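Local coordinates for carbohydrate-binding protein (Flavonifractor plautii, PDB 6N1B) that probably removes the acetyl group from N-acetylgalactosamine of the blood group A antigen, working in a metal-containing pocket that also holds the blood group B trisaccharide, at residues L205-F214 with P270-V278. Sequence-based numbering, arbitrary orientation.
Sequences LSPTIVYDDF and PWHQDVQYV. With CA (calcium ion), chain C; CA (calcium ion), chain D; GLA (alpha-D-galactopyranose), chain B.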
loop_
_atom_site.group_PDB
_atom_site.type_symbol
_atom_site.label_atom_id
_atom_site.label_comp_id
_atom_site.label_asym_id
_atom_site.label_seq_id
_atom_site.Cartn_x
_atom_site.Cartn_y
_atom_site.Cartn_z
ATOM N N LEU A 205 -9.120 0.526 7.003
ATOM C CA LEU A 205 -8.604 0.775 5.678
ATOM C C LEU A 205 -7.096 0.857 5.628
ATOM O O LEU A 205 -6.418 1.331 6.537
ATOM C CB LEU A 205 -9.191 2.020 5.047
ATOM C CG LEU A 205 -10.745 2.125 4.968
ATOM C CD1 LEU A 205 -11.158 3.271 4.168
ATOM C CD2 LEU A 205 -11.334 0.820 4.390
ATOM N N SER A 206 -6.572 0.430 4.477
ATOM C CA SER A 206 -5.137 0.542 4.213
ATOM C C SER A 206 -4.222 -0.015 5.362
ATOM O O SER A 206 -3.328 0.702 5.821
ATOM C CB SER A 206 -4.752 2.000 3.880
ATOM O OG SER A 206 -3.394 2.145 3.501
ATOM N N PRO A 207 -4.507 -1.261 5.734
ATOM C CA PRO A 207 -3.577 -1.843 6.763
ATOM C C PRO A 207 -2.136 -1.825 6.347
ATOM O O PRO A 207 -1.838 -2.134 5.160
ATOM C CB PRO A 207 -4.135 -3.295 6.875
ATOM C CG PRO A 207 -4.739 -3.594 5.576
ATOM C CD PRO A 207 -5.404 -2.286 5.187
ATOM N N THR A 208 -1.233 -1.474 7.211
ATOM C CA THR A 208 0.181 -1.444 6.878
ATOM C C THR A 208 0.900 -2.062 8.044
ATOM O O THR A 208 0.665 -1.657 9.214
ATOM C CB THR A 208 0.647 -0.042 6.449
ATOM O OG1 THR A 208 2.040 -0.026 6.212
ATOM C CG2 THR A 208 0.367 1.042 7.450
ATOM N N ILE A 209 1.780 -3.026 7.782
ATOM C CA ILE A 209 2.435 -3.844 8.805
ATOM C C ILE A 209 3.935 -3.652 8.831
ATOM O O ILE A 209 4.568 -3.566 7.773
ATOM C CB ILE A 209 2.044 -5.326 8.555
ATOM C CG1 ILE A 209 0.572 -5.593 8.649
ATOM C CG2 ILE A 209 2.803 -6.220 9.566
ATOM C CD1 ILE A 209 -0.326 -5.213 7.448
ATOM N N VAL A 210 4.489 -3.579 10.011
ATOM C CA VAL A 210 5.935 -3.541 10.278
ATOM C C VAL A 210 6.215 -4.481 11.424
ATOM O O VAL A 210 5.494 -4.550 12.407
ATOM C CB VAL A 210 6.406 -2.108 10.647
ATOM C CG1 VAL A 210 7.864 -2.079 11.160
ATOM C CG2 VAL A 210 6.224 -1.168 9.506
ATOM N N TYR A 211 7.318 -5.231 11.291
ATOM C CA TYR A 211 7.911 -5.946 12.442
ATOM C C TYR A 211 8.851 -5.079 13.167
ATOM O O TYR A 211 9.841 -4.603 12.651
ATOM C CB TYR A 211 8.595 -7.238 11.972
ATOM C CG TYR A 211 9.125 -7.984 13.219
ATOM C CD1 TYR A 211 8.237 -8.698 13.993
ATOM C CD2 TYR A 211 10.460 -7.968 13.585
ATOM C CE1 TYR A 211 8.667 -9.385 15.141
ATOM C CE2 TYR A 211 10.929 -8.661 14.693
ATOM C CZ TYR A 211 10.037 -9.316 15.475
ATOM O OH TYR A 211 10.417 -10.036 16.591
ATOM N N ASP A 212 8.503 -4.767 14.459
ATOM C CA ASP A 212 9.349 -4.019 15.352
ATOM C C ASP A 212 10.371 -5.022 16.026
ATOM O O ASP A 212 9.931 -5.823 16.863
ATOM C CB ASP A 212 8.501 -3.306 16.398
ATOM C CG ASP A 212 9.254 -2.575 17.523
ATOM O OD1 ASP A 212 10.351 -2.898 17.821
ATOM O OD2 ASP A 212 8.595 -1.624 18.147
ATOM N N ASP A 213 11.605 -4.964 15.598
ATOM C CA ASP A 213 12.654 -5.845 16.101
ATOM C C ASP A 213 13.248 -5.400 17.443
ATOM O O ASP A 213 14.153 -6.080 17.917
ATOM C CB ASP A 213 13.734 -5.996 15.023
ATOM C CG ASP A 213 14.627 -7.208 15.183
ATOM O OD1 ASP A 213 14.337 -8.196 15.927
ATOM O OD2 ASP A 213 15.646 -7.116 14.478
ATOM N N PHE A 214 12.794 -4.265 17.988
ATOM C CA PHE A 214 13.222 -3.854 19.328
ATOM C C PHE A 214 12.324 -4.564 20.371
ATOM O O PHE A 214 12.798 -5.416 21.109
ATOM C CB PHE A 214 13.182 -2.347 19.506
ATOM C CG PHE A 214 14.296 -1.677 18.791
ATOM C CD1 PHE A 214 14.321 -1.471 17.407
ATOM C CD2 PHE A 214 15.304 -1.054 19.503
ATOM C CE1 PHE A 214 15.374 -0.877 16.798
ATOM C CE2 PHE A 214 16.354 -0.379 18.853
ATOM C CZ PHE A 214 16.350 -0.242 17.532
ATOM N N PRO A 270 -6.354 11.484 7.637
ATOM C CA PRO A 270 -5.813 10.355 6.917
ATOM C C PRO A 270 -6.846 9.760 5.958
ATOM O O PRO A 270 -8.022 9.654 6.235
ATOM C CB PRO A 270 -5.478 9.330 8.007
ATOM C CG PRO A 270 -6.502 9.668 9.116
ATOM C CD PRO A 270 -6.628 11.171 9.019
ATOM N N TRP A 271 -6.309 9.209 4.837
ATOM C CA TRP A 271 -7.052 8.255 4.013
ATOM C C TRP A 271 -6.404 6.903 3.961
ATOM O O TRP A 271 -6.977 5.874 4.380
ATOM C CB TRP A 271 -7.344 8.770 2.541
ATOM C CG TRP A 271 -8.115 7.768 1.723
ATOM C CD1 TRP A 271 -7.664 7.134 0.560
ATOM C CD2 TRP A 271 -9.392 7.179 2.036
ATOM N NE1 TRP A 271 -8.608 6.284 0.129
ATOM C CE2 TRP A 271 -9.698 6.283 0.976
ATOM C CE3 TRP A 271 -10.374 7.421 3.025
ATOM C CZ2 TRP A 271 -10.833 5.550 0.918
ATOM C CZ3 TRP A 271 -11.541 6.680 2.945
ATOM C CH2 TRP A 271 -11.796 5.750 1.931
ATOM N N HIS A 272 -5.168 6.818 3.439
ATOM C CA HIS A 272 -4.448 5.572 3.244
ATOM C C HIS A 272 -2.990 5.845 3.641
ATOM O O HIS A 272 -2.533 6.993 3.648
ATOM C CB HIS A 272 -4.556 5.044 1.807
ATOM C CG HIS A 272 -5.748 4.296 1.436
ATOM N ND1 HIS A 272 -6.932 4.300 2.138
ATOM C CD2 HIS A 272 -5.952 3.471 0.368
ATOM C CE1 HIS A 272 -7.794 3.470 1.537
ATOM N NE2 HIS A 272 -7.240 2.940 0.464
ATOM N N GLN A 273 -2.222 4.793 3.961
ATOM C CA GLN A 273 -0.855 5.005 4.487
ATOM C C GLN A 273 0.003 3.748 4.359
ATOM O O GLN A 273 -0.518 2.645 4.270
ATOM C CB GLN A 273 -0.890 5.428 5.957
ATOM C CG GLN A 273 -1.619 4.436 6.890
ATOM C CD GLN A 273 -3.142 4.519 6.875
ATOM O OE1 GLN A 273 -3.717 5.647 6.829
ATOM N NE2 GLN A 273 -3.823 3.336 6.936
ATOM N N ASP A 274 1.328 4.007 4.378
ATOM C CA ASP A 274 2.352 2.938 4.425
ATOM C C ASP A 274 3.339 3.418 5.496
ATOM O O ASP A 274 3.759 4.556 5.531
ATOM C CB ASP A 274 3.068 2.795 3.073
ATOM C CG ASP A 274 4.048 1.638 3.031
ATOM O OD1 ASP A 274 3.711 0.552 3.603
ATOM O OD2 ASP A 274 5.103 1.761 2.378
ATOM N N VAL A 275 3.749 2.444 6.291
ATOM C CA VAL A 275 4.758 2.700 7.392
ATOM C C VAL A 275 5.981 1.820 7.196
ATOM O O VAL A 275 5.872 0.669 6.793
ATOM C CB VAL A 275 4.144 2.464 8.778
ATOM C CG1 VAL A 275 5.151 2.723 9.908
ATOM C CG2 VAL A 275 2.898 3.329 8.969
ATOM N N GLN A 276 7.159 2.368 7.524
ATOM C CA GLN A 276 8.405 1.601 7.603
ATOM C C GLN A 276 9.107 1.928 8.919
ATOM O O GLN A 276 9.128 3.083 9.315
ATOM C CB GLN A 276 9.345 1.959 6.459
ATOM C CG GLN A 276 8.895 1.520 5.082
ATOM C CD GLN A 276 9.226 0.100 4.838
ATOM O OE1 GLN A 276 10.384 -0.255 4.534
ATOM N NE2 GLN A 276 8.234 -0.818 5.053
ATOM N N TYR A 277 9.731 0.901 9.524
ATOM C CA TYR A 277 10.782 1.206 10.503
ATOM C C TYR A 277 12.106 1.427 9.667
ATOM O O TYR A 277 12.415 0.520 8.853
ATOM C CB TYR A 277 10.956 0.160 11.595
ATOM C CG TYR A 277 11.996 0.629 12.573
ATOM C CD1 TYR A 277 11.719 1.624 13.568
ATOM C CD2 TYR A 277 13.302 0.126 12.501
ATOM C CE1 TYR A 277 12.735 2.126 14.406
ATOM C CE2 TYR A 277 14.287 0.574 13.365
ATOM C CZ TYR A 277 14.042 1.563 14.263
ATOM O OH TYR A 277 15.002 2.058 15.095
ATOM N N VAL A 278 12.800 2.509 9.949
ATOM C CA VAL A 278 14.016 2.857 9.202
ATOM C C VAL A 278 15.178 2.813 10.182
ATOM O O VAL A 278 15.429 3.761 10.926
ATOM C CB VAL A 278 13.874 4.200 8.520
ATOM C CG1 VAL A 278 15.161 4.488 7.733
ATOM C CG2 VAL A 278 12.673 4.273 7.591
HETATM CA CA CA C . -8.211 1.537 -0.748
HETATM CA CA CA D . 4.329 -1.775 3.343
HETATM C C1 GLA B . -13.105 3.711 -1.811
HETATM C C2 GLA B . -12.054 2.573 -1.588
HETATM C C3 GLA B . -12.781 1.283 -1.174
HETATM C C4 GLA B . -13.716 1.509 0.070
HETATM C C5 GLA B . -14.613 2.766 -0.155
HETATM C C6 GLA B . -15.256 3.226 1.090
HETATM O O2 GLA B . -11.381 2.380 -2.888
HETATM O O3 GLA B . -11.727 0.054 -0.970
HETATM O O4 GLA B . -12.859 1.666 1.139
HETATM O O5 GLA B . -13.799 3.960 -0.534
HETATM O O6 GLA B . -16.195 4.367 0.879
HETATM O O HOH W 1 4.647 -1.456 5.699
HETATM O O HOH W 2 6.232 -0.553 2.724
HETATM O O HOH W 3 -9.334 2.754 -1.871
HETATM O O HOH W 4 -6.619 1.461 -2.196
HETATM O O HOH W 5 -9.448 0.456 -2.127
HETATM O O HOH W 6 -9.726 1.404 0.761
#
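Ser206, Thr208 and Val210 of 205-214 point their side chains at strand 272-278, which runs almost parallel, at 4°. Both are first strands of successive four-stranded antiparallel sheets, as the innermost strands of neighbouring blades in a beta-propeller. No backbone-to-backbone hydrogen bond joins them; side chains bridge the gap. Ser206 OG takes a nearly straight bond from Gln273 N at 2.9 Å. Ser206 CB is the bump against the face of the His272 ring, a CH-pi contact, and Trp271 NE1, hydrogen-bonded to Tyr335 OH, lies over the opposite face. His272 NE2 binds a calcium ion that Asp120 also holds. The Gln273 chain bends back at CG (chi2 -79°), bringing NE2 to 2.9 Å from Ser206 O, above the carbonyl plane. At the sugar end, Leu205 CD1 fits obliquely against Trp271 CH2, and the indole edge meets galactose O5. Both prongs of Thr208 meet Val275: OG1 takes its N-H and CG2 rests on its CG2. Val210 straddles Val275 and Tyr277: CG2 meets the former and CG1 reaches CB of the latter. At the far end, Phe214 CE1 lies 3.4 Å from Tyr277 OH, the rings oblique. The second calcium ion is held by Asp274 OD1, whose carboxylate also has a partner at Phe339, by Asp56 and Asp122, and by a water that accepts from Thr208 OG1 and donates to Ile209 O and, at 2.7 Å, to Val275 O.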